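Local atomic coordinates of Nab2p (Saccharomyces cerevisiae YJM1574, PDB entry 5L2L), a protein that binds the poly(A) tails of mRNAs and pre-mRNAs through CCCH zinc fingers, protecting them from the exosome and helping to control tail length and nuclear export. Residues 3-11 / 39-50. Residues are numbered along the deposited sequence; the frame is centred on the assembly and turned at random.
Sequences EKSLEQCKF and RIDCLFGHPINE. With ZN (zinc ion), chain T; ZN (zinc ion), chain S; nucleotides of chain H.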
ATOM      1  N   GLU F   3      10.891  -4.202 -22.280  1.00 22.71           N
ATOM      2  CA  GLU F   3      11.289  -3.322 -21.184  1.00 24.87           C
ATOM      3  C   GLU F   3      11.525  -4.071 -19.875  1.00 24.38           C
ATOM      4  O   GLU F   3      12.107  -3.494 -18.940  1.00 26.57           O
ATOM      5  CB  GLU F   3      10.216  -2.248 -20.944  1.00 30.71           C
ATOM      6  CG  GLU F   3      10.351  -1.000 -21.788  1.00 34.64           C
ATOM      7  CD  GLU F   3       9.105  -0.132 -21.720  1.00 35.98           C
ATOM      8  OE1 GLU F   3       8.033  -0.584 -22.202  1.00 35.79           O
ATOM      9  OE2 GLU F   3       9.198   0.988 -21.170  1.00 33.80           O
ATOM     10  N   LYS F   4      11.061  -5.312 -19.764  1.00 22.05           N
ATOM     11  CA  LYS F   4      11.145  -6.033 -18.502  1.00 23.20           C
ATOM     12  C   LYS F   4      12.597  -6.387 -18.187  1.00 22.48           C
ATOM     13  O   LYS F   4      13.374  -6.729 -19.086  1.00 23.65           O
ATOM     14  CB  LYS F   4      10.302  -7.309 -18.563  1.00 25.35           C
ATOM     15  CG  LYS F   4       8.813  -7.102 -18.829  1.00 29.39           C
ATOM     16  CD  LYS F   4       8.107  -6.494 -17.641  1.00 32.46           C
ATOM     17  CE  LYS F   4       6.593  -6.506 -17.831  1.00 36.45           C
ATOM     18  NZ  LYS F   4       5.865  -5.767 -16.744  1.00 40.75           N
ATOM     19  N   SER F   5      12.958  -6.303 -16.903  1.00 21.67           N
ATOM     20  CA  SER F   5      14.303  -6.601 -16.426  1.00 21.63           C
ATOM     21  C   SER F   5      14.323  -7.857 -15.556  1.00 20.90           C
ATOM     22  O   SER F   5      13.371  -8.146 -14.819  1.00 21.39           O
ATOM     23  CB  SER F   5      14.874  -5.426 -15.619  1.00 23.46           C
ATOM     24  OG  SER F   5      16.118  -5.777 -15.013  1.00 23.99           O
ATOM     25  N   LEU F   6      15.435  -8.603 -15.642  1.00 21.67           N
ATOM     26  CA  LEU F   6      15.662  -9.735 -14.748  1.00 21.01           C
ATOM     27  C   LEU F   6      16.030  -9.308 -13.321  1.00 20.49           C
ATOM     28  O   LEU F   6      15.950 -10.127 -12.404  1.00 21.34           O
ATOM     29  CB  LEU F   6      16.764 -10.636 -15.313  1.00 22.18           C
ATOM     30  CG  LEU F   6      16.420 -11.468 -16.547  1.00 22.61           C
ATOM     31  CD1 LEU F   6      17.657 -12.112 -17.129  1.00 24.18           C
ATOM     32  CD2 LEU F   6      15.384 -12.539 -16.242  1.00 23.13           C
ATOM     33  N   GLU F   7      16.425  -8.059 -13.107  1.00 20.47           N
ATOM     34  CA  GLU F   7      16.757  -7.617 -11.759  1.00 21.94           C
ATOM     35  C   GLU F   7      15.558  -7.767 -10.827  1.00 20.03           C
ATOM     36  O   GLU F   7      14.407  -7.550 -11.222  1.00 19.93           O
ATOM     37  CB  GLU F   7      17.220  -6.167 -11.776  1.00 25.89           C
ATOM     38  CG  GLU F   7      18.585  -5.988 -12.382  1.00 33.54           C
ATOM     39  CD  GLU F   7      19.317  -4.799 -11.794  1.00 41.99           C
ATOM     40  OE1 GLU F   7      18.849  -3.656 -11.997  1.00 43.41           O
ATOM     41  OE2 GLU F   7      20.345  -5.013 -11.107  1.00 46.97           O
ATOM     42  N   GLN F   8      15.842  -8.141  -9.581  1.00 19.28           N
ATOM     43  CA  GLN F   8      14.803  -8.428  -8.597  1.00 18.86           C
ATOM     44  C   GLN F   8      14.194  -7.159  -7.994  1.00 18.26           C
ATOM     45  O   GLN F   8      14.919  -6.295  -7.496  1.00 19.13           O
ATOM     46  CB  GLN F   8      15.394  -9.276  -7.466  1.00 18.88           C
ATOM     47  CG  GLN F   8      14.351  -9.999  -6.653  1.00 19.55           C
ATOM     48  CD  GLN F   8      13.730 -11.138  -7.444  1.00 21.63           C
ATOM     49  OE1 GLN F   8      14.360 -11.694  -8.347  1.00 23.94           O
ATOM     50  NE2 GLN F   8      12.498 -11.464  -7.140  1.00 22.79           N
ATOM     51  N   CYS F   9      12.854  -7.069  -7.998  1.00 16.60           N
ATOM     52  CA  CYS F   9      12.164  -5.994  -7.279  1.00 16.96           C
ATOM     53  C   CYS F   9      12.354  -6.148  -5.777  1.00 17.24           C
ATOM     54  O   CYS F   9      12.044  -7.201  -5.220  1.00 18.18           O
ATOM     55  CB  CYS F   9      10.668  -6.002  -7.583  1.00 19.50           C
ATOM     56  SG  CYS F   9       9.796  -4.619  -6.755  1.00 19.38           S
ATOM     57  N   LYS F  10      12.823  -5.083  -5.106  1.00 17.67           N
ATOM     58  CA  LYS F  10      13.092  -5.184  -3.673  1.00 19.16           C
ATOM     59  C   LYS F  10      11.832  -5.206  -2.812  1.00 18.12           C
ATOM     60  O   LYS F  10      11.938  -5.541  -1.623  1.00 20.36           O
ATOM     61  CB  LYS F  10      14.014  -4.045  -3.207  1.00 21.01           C
ATOM     62  CG  LYS F  10      13.411  -2.641  -3.284  1.00 22.85           C
ATOM     63  CD  LYS F  10      14.416  -1.532  -2.915  1.00 25.44           C
ATOM     64  CE  LYS F  10      14.663  -1.521  -1.432  1.00 26.17           C
ATOM     65  NZ  LYS F  10      15.665  -0.492  -0.961  1.00 25.83           N
ATOM     66  N   PHE F  11      10.652  -4.893  -3.376  1.00 17.89           N
ATOM     67  CA  PHE F  11       9.400  -4.852  -2.629  1.00 17.79           C
ATOM     68  C   PHE F  11       8.562  -6.123  -2.769  1.00 18.22           C
ATOM     69  O   PHE F  11       7.609  -6.302  -2.005  1.00 20.21           O
ATOM     70  CB  PHE F  11       8.587  -3.623  -3.063  1.00 19.64           C
ATOM     71  CG  PHE F  11       9.354  -2.335  -2.900  1.00 19.15           C
ATOM     72  CD1 PHE F  11       9.664  -1.860  -1.634  1.00 19.32           C
ATOM     73  CD2 PHE F  11       9.826  -1.641  -4.001  1.00 20.54           C
ATOM     74  CE1 PHE F  11      10.425  -0.697  -1.475  1.00 20.21           C
ATOM     75  CE2 PHE F  11      10.571  -0.484  -3.846  1.00 20.92           C
ATOM     76  CZ  PHE F  11      10.870  -0.012  -2.586  1.00 20.02           C
ATOM     77  N   ARG F  39      14.655 -16.760 -16.576  1.00 24.64           N
ATOM     78  CA  ARG F  39      13.217 -16.848 -16.842  1.00 24.75           C
ATOM     79  C   ARG F  39      12.522 -15.578 -16.359  1.00 22.21           C
ATOM     80  O   ARG F  39      12.499 -15.292 -15.157  1.00 23.71           O
ATOM     81  CB  ARG F  39      12.615 -18.084 -16.169  1.00 24.15           C
ATOM     82  CG  ARG F  39      11.095 -18.154 -16.317  1.00 26.52           C
ATOM     83  CD  ARG F  39      10.457 -19.436 -15.778  1.00 27.08           C
ATOM     84  NE  ARG F  39       9.008 -19.324 -15.886  1.00 26.44           N
ATOM     85  CZ  ARG F  39       8.128 -20.316 -15.763  1.00 27.23           C
ATOM     86  NH1 ARG F  39       8.516 -21.567 -15.515  1.00 28.29           N
ATOM     87  NH2 ARG F  39       6.837 -20.035 -15.905  1.00 28.86           N
ATOM     88  N   ILE F  40      11.910 -14.828 -17.280  1.00 21.67           N
ATOM     89  CA  ILE F  40      11.528 -13.453 -16.929  1.00 21.81           C
ATOM     90  C   ILE F  40      10.354 -13.413 -15.933  1.00 22.49           C
ATOM     91  O   ILE F  40      10.249 -12.471 -15.125  1.00 22.04           O
ATOM     92  CB  ILE F  40      11.247 -12.646 -18.219  1.00 23.57           C
ATOM     93  CG1 ILE F  40      11.122 -11.141 -17.925  1.00 24.21           C
ATOM     94  CG2 ILE F  40      10.001 -13.157 -18.914  1.00 25.16           C
ATOM     95  CD1 ILE F  40      12.417 -10.488 -17.358  1.00 24.40           C
ATOM     96  N   ASP F  41       9.481 -14.422 -15.933  1.00 23.01           N
ATOM     97  CA  ASP F  41       8.356 -14.474 -15.000  1.00 22.74           C
ATOM     98  C   ASP F  41       8.593 -15.433 -13.820  1.00 23.47           C
ATOM     99  O   ASP F  41       7.629 -15.817 -13.140  1.00 23.46           O
ATOM    100  CB  ASP F  41       7.079 -14.875 -15.742  1.00 27.16           C
ATOM    101  CG  ASP F  41       7.129 -16.306 -16.251  1.00 27.51           C
ATOM    102  OD1 ASP F  41       8.225 -16.762 -16.638  1.00 27.51           O
ATOM    103  OD2 ASP F  41       6.074 -16.974 -16.266  1.00 30.01           O
ATOM    104  N   CYS F  42       9.843 -15.814 -13.549  1.00 22.36           N
ATOM    105  CA  CYS F  42      10.130 -16.724 -12.434  1.00 22.75           C
ATOM    106  C   CYS F  42       9.621 -16.149 -11.110  1.00 22.99           C
ATOM    107  O   CYS F  42       9.855 -14.976 -10.798  1.00 23.25           O
ATOM    108  CB  CYS F  42      11.635 -16.996 -12.347  1.00 23.32           C
ATOM    109  SG  CYS F  42      12.117 -18.252 -11.112  1.00 22.79           S
ATOM    110  N   LEU F  43       8.927 -16.978 -10.321  1.00 21.47           N
ATOM    111  CA  LEU F  43       8.318 -16.522  -9.073  1.00 20.77           C
ATOM    112  C   LEU F  43       9.166 -16.794  -7.833  1.00 19.86           C
ATOM    113  O   LEU F  43       8.758 -16.412  -6.729  1.00 19.50           O
ATOM    114  CB  LEU F  43       6.925 -17.156  -8.897  1.00 21.70           C
ATOM    115  CG  LEU F  43       6.740 -18.669  -8.784  1.00 23.79           C
ATOM    116  CD1 LEU F  43       7.146 -19.213  -7.391  1.00 23.54           C
ATOM    117  CD2 LEU F  43       5.272 -18.994  -9.080  1.00 25.71           C
ATOM    118  N   PHE F  44      10.313 -17.448  -7.979  1.00 19.57           N
ATOM    119  CA  PHE F  44      11.176 -17.778  -6.849  1.00 19.72           C
ATOM    120  C   PHE F  44      12.155 -16.630  -6.570  1.00 19.74           C
ATOM    121  O   PHE F  44      12.334 -15.725  -7.378  1.00 21.99           O
ATOM    122  CB  PHE F  44      11.901 -19.103  -7.130  1.00 21.91           C
ATOM    123  CG  PHE F  44      10.954 -20.282  -7.212  1.00 22.31           C
ATOM    124  CD1 PHE F  44      10.558 -20.956  -6.064  1.00 23.75           C
ATOM    125  CD2 PHE F  44      10.418 -20.685  -8.434  1.00 22.94           C
ATOM    126  CE1 PHE F  44       9.654 -22.019  -6.134  1.00 24.95           C
ATOM    127  CE2 PHE F  44       9.526 -21.737  -8.499  1.00 23.90           C
ATOM    128  CZ  PHE F  44       9.150 -22.407  -7.351  1.00 24.30           C
ATOM    129  N   GLY F  45      12.774 -16.667  -5.391  1.00 21.36           N
ATOM    130  CA  GLY F  45      13.641 -15.558  -4.962  1.00 20.50           C
ATOM    131  C   GLY F  45      15.022 -15.586  -5.614  1.00 21.88           C
ATOM    132  O   GLY F  45      15.647 -16.638  -5.752  1.00 24.87           O
ATOM    133  N   HIS F  46      15.492 -14.405  -6.013  1.00 20.70           N
ATOM    134  CA  HIS F  46      16.828 -14.197  -6.557  1.00 20.51           C
ATOM    135  C   HIS F  46      17.509 -13.053  -5.813  1.00 19.41           C
ATOM    136  O   HIS F  46      16.836 -12.169  -5.268  1.00 18.05           O
ATOM    137  CB  HIS F  46      16.805 -13.870  -8.067  1.00 20.85           C
ATOM    138  CG  HIS F  46      15.888 -14.742  -8.882  1.00 20.44           C
ATOM    139  ND1 HIS F  46      14.579 -14.403  -9.148  1.00 20.89           N
ATOM    140  CD2 HIS F  46      16.097 -15.933  -9.490  1.00 20.22           C
ATOM    141  CE1 HIS F  46      14.016 -15.353  -9.876  1.00 20.96           C
ATOM    142  NE2 HIS F  46      14.917 -16.294 -10.100  1.00 20.74           N
ATOM    143  N   PRO F  47      18.848 -13.016  -5.813  1.00 20.35           N
ATOM    144  CA  PRO F  47      19.561 -11.947  -5.097  1.00 20.27           C
ATOM    145  C   PRO F  47      19.209 -10.548  -5.598  1.00 20.16           C
ATOM    146  O   PRO F  47      19.149 -10.293  -6.808  1.00 21.60           O
ATOM    147  CB  PRO F  47      21.038 -12.270  -5.356  1.00 22.34           C
ATOM    148  CG  PRO F  47      21.080 -13.727  -5.651  1.00 22.76           C
ATOM    149  CD  PRO F  47      19.784 -14.007  -6.380  1.00 21.73           C
ATOM    150  N   ILE F  48      19.009  -9.616  -4.625  1.00 19.80           N
ATOM    151  CA  ILE F  48      18.827  -8.189  -4.893  1.00 20.21           C
ATOM    152  C   ILE F  48      20.188  -7.506  -4.901  1.00 22.08           C
ATOM    153  O   ILE F  48      21.030  -7.763  -4.030  1.00 21.85           O
ATOM    154  CB  ILE F  48      17.912  -7.544  -3.835  1.00 20.27           C
ATOM    155  CG1 ILE F  48      16.507  -8.164  -3.837  1.00 18.96           C
ATOM    156  CG2 ILE F  48      17.830  -6.034  -4.048  1.00 21.31           C
ATOM    157  CD1 ILE F  48      15.740  -7.853  -2.546  1.00 19.40           C
ATOM    158  N   ASN F  49      20.391  -6.582  -5.842  1.00 24.28           N
ATOM    159  CA  ASN F  49      21.685  -5.904  -5.991  1.00 28.26           C
ATOM    160  C   ASN F  49      21.766  -4.653  -5.102  1.00 26.13           C
ATOM    161  O   ASN F  49      21.927  -3.521  -5.572  1.00 28.48           O
ATOM    162  CB  ASN F  49      21.923  -5.557  -7.461  1.00 33.41           C
ATOM    163  CG  ASN F  49      22.070  -6.796  -8.341  1.00 39.86           C
ATOM    164  OD1 ASN F  49      22.654  -7.807  -7.926  1.00 41.61           O
ATOM    165  ND2 ASN F  49      21.536  -6.723  -9.565  1.00 42.43           N
ATOM    166  N   GLU F  50      21.678  -4.878  -3.787  1.00 22.03           N
ATOM    167  CA  GLU F  50      21.732  -3.815  -2.781  1.00 22.22           C
ATOM    168  C   GLU F  50      22.163  -4.424  -1.442  1.00 20.32           C
ATOM    169  O   GLU F  50      21.751  -5.533  -1.112  1.00 19.87           O
ATOM    170  CB  GLU F  50      20.362  -3.112  -2.628  1.00 22.50           C
ATOM    171  CG  GLU F  50      20.360  -1.948  -1.631  1.00 23.68           C
ATOM    172  CD  GLU F  50      19.006  -1.252  -1.478  1.00 26.24           C
ATOM    173  OE1 GLU F  50      18.141  -1.374  -2.367  1.00 29.54           O
ATOM    174  OE2 GLU F  50      18.813  -0.550  -0.457  1.00 26.75           O
TER
HETATM  175 ZN    ZN T 502      14.456 -18.102 -11.068  1.00 23.04          ZN
HETATM  176 ZN    ZN S 501       8.102  -4.019  -8.272  1.00 17.11          ZN
ATOM    177  P     A H  10       2.521 -26.165 -12.029  1.00 43.48           P
ATOM    178  OP1   A H  10       1.425 -25.794 -12.956  1.00 46.65           O
ATOM    179  OP2   A H  10       2.476 -27.483 -11.348  1.00 46.35           O
ATOM    180  O5'   A H  10       3.894 -26.020 -12.817  1.00 43.23           O
ATOM    181  C5'   A H  10       4.808 -27.105 -12.941  1.00 41.83           C
ATOM    182  C4'   A H  10       6.229 -26.666 -12.694  1.00 40.43           C
ATOM    183  O4'   A H  10       6.402 -25.296 -13.167  1.00 38.95           O
ATOM    184  C3'   A H  10       6.662 -26.664 -11.228  1.00 40.42           C
ATOM    185  O3'   A H  10       8.047 -27.011 -11.134  1.00 44.19           O
ATOM    186  C2'   A H  10       6.476 -25.200 -10.831  1.00 37.15           C
ATOM    187  O2'   A H  10       7.240 -24.796  -9.714  1.00 35.43           O
ATOM    188  C1'   A H  10       6.913 -24.496 -12.110  1.00 36.09           C
ATOM    189  N9    A H  10       6.429 -23.118 -12.266  1.00 33.00           N
ATOM    190  C8    A H  10       5.145 -22.693 -12.487  1.00 32.04           C
ATOM    191  N7    A H  10       5.016 -21.394 -12.590  1.00 31.87           N
ATOM    192  C5    A H  10       6.304 -20.904 -12.412  1.00 29.38           C
ATOM    193  C6    A H  10       6.838 -19.598 -12.424  1.00 26.86           C
ATOM    194  N6    A H  10       6.124 -18.481 -12.606  1.00 25.87           N
ATOM    195  N1    A H  10       8.166 -19.464 -12.223  1.00 25.80           N
ATOM    196  C2    A H  10       8.905 -20.576 -12.045  1.00 27.53           C
ATOM    197  N3    A H  10       8.519 -21.853 -12.031  1.00 28.30           N
ATOM    198  C4    A H  10       7.190 -21.956 -12.217  1.00 29.77           C
ATOM    199  P     A H  11       8.504 -28.458 -10.594  1.00 47.25           P
ATOM    200  OP1   A H  11       9.952 -28.626 -10.892  1.00 49.54           O
ATOM    201  OP2   A H  11       7.505 -29.446 -11.058  1.00 47.67           O
ATOM    202  O5'   A H  11       8.362 -28.350  -9.015  1.00 44.56           O
ATOM    203  C5'   A H  11       8.934 -29.329  -8.157  1.00 43.43           C
ATOM    204  C4'   A H  11       9.337 -28.729  -6.837  1.00 42.11           C
ATOM    205  O4'   A H  11      10.443 -27.808  -7.058  1.00 40.91           O
ATOM    206  C3'   A H  11       8.249 -27.915  -6.150  1.00 41.86           C
ATOM    207  O3'   A H  11       8.433 -27.979  -4.735  1.00 44.14           O
ATOM    208  C2'   A H  11       8.527 -26.502  -6.657  1.00 40.02           C
ATOM    209  O2'   A H  11       8.001 -25.473  -5.849  1.00 40.54           O
ATOM    210  C1'   A H  11      10.055 -26.490  -6.690  1.00 38.52           C
ATOM    211  N9    A H  11      10.654 -25.570  -7.665  1.00 35.72           N
ATOM    212  C8    A H  11      10.307 -25.380  -8.981  1.00 36.01           C
ATOM    213  N7    A H  11      11.064 -24.518  -9.621  1.00 35.15           N
ATOM    214  C5    A H  11      11.985 -24.119  -8.660  1.00 33.61           C
ATOM    215  C6    A H  11      13.068 -23.225  -8.702  1.00 32.90           C
ATOM    216  N6    A H  11      13.410 -22.508  -9.776  1.00 31.27           N
ATOM    217  N1    A H  11      13.789 -23.061  -7.574  1.00 32.99           N
ATOM    218  C2    A H  11      13.449 -23.763  -6.486  1.00 32.27           C
ATOM    219  N3    A H  11      12.456 -24.630  -6.318  1.00 33.21           N
ATOM    220  C4    A H  11      11.757 -24.775  -7.462  1.00 34.35           C
TER
HETATM  221  O   HOH W   1      11.252 -13.635  -8.747  1.00 19.10           O
HETATM  222  O   HOH W   2      18.712  -8.369  -8.829  1.00 20.87           O
HETATM  223  O   HOH W   3      17.866  -5.977  -7.758  1.00 29.83           O
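Leu6 and Ile40 pair with CA atoms 6.0 Å apart, Gln8 and Ile48 with theirs at 5.5 Å, where two loops without helix or strand, 3-11 and 39-50, run together; water molecules link Gln8 N to Pro47 O and Gln8 O to Asn49 N. The contact joins CCCH zinc fingers 5 and 6: Cys9 binds one zinc ion, Cys42 and His46 another, and His46 is the ligand that meets the partner segment. With CG anti to the backbone N (chi1 -161°) and a bend at chi2, Gln8 OE1 accepts from His46 ND1 at 2.8 Å. That bond lies near the imidazole plane and helps set the rotation of the ring whose NE2 binds zinc. Beside it, Ile48 CG1 packs on Gln8 CB. Toward Lys4 and Ser5, Leu6 CD2 meets Ile40 CD1 at 3.8 Å. Lys10 NZ bridges to Glu50 OE1, and both side chains also bind adenine bases.

On the RNA side, the Arg39 guanidinium, held side-on by Asp41, lies over the A10 base of chain H, while Phe44 stacks on A11 of chain H. With an alanine at Phe44, the A11 base is likely to lose the ring stacked on it and Leu43 CD1 the face it packs against. Across the contact, Asn49 ND2 donates to the anti side of Glu7 OE2 at 2.6 Å.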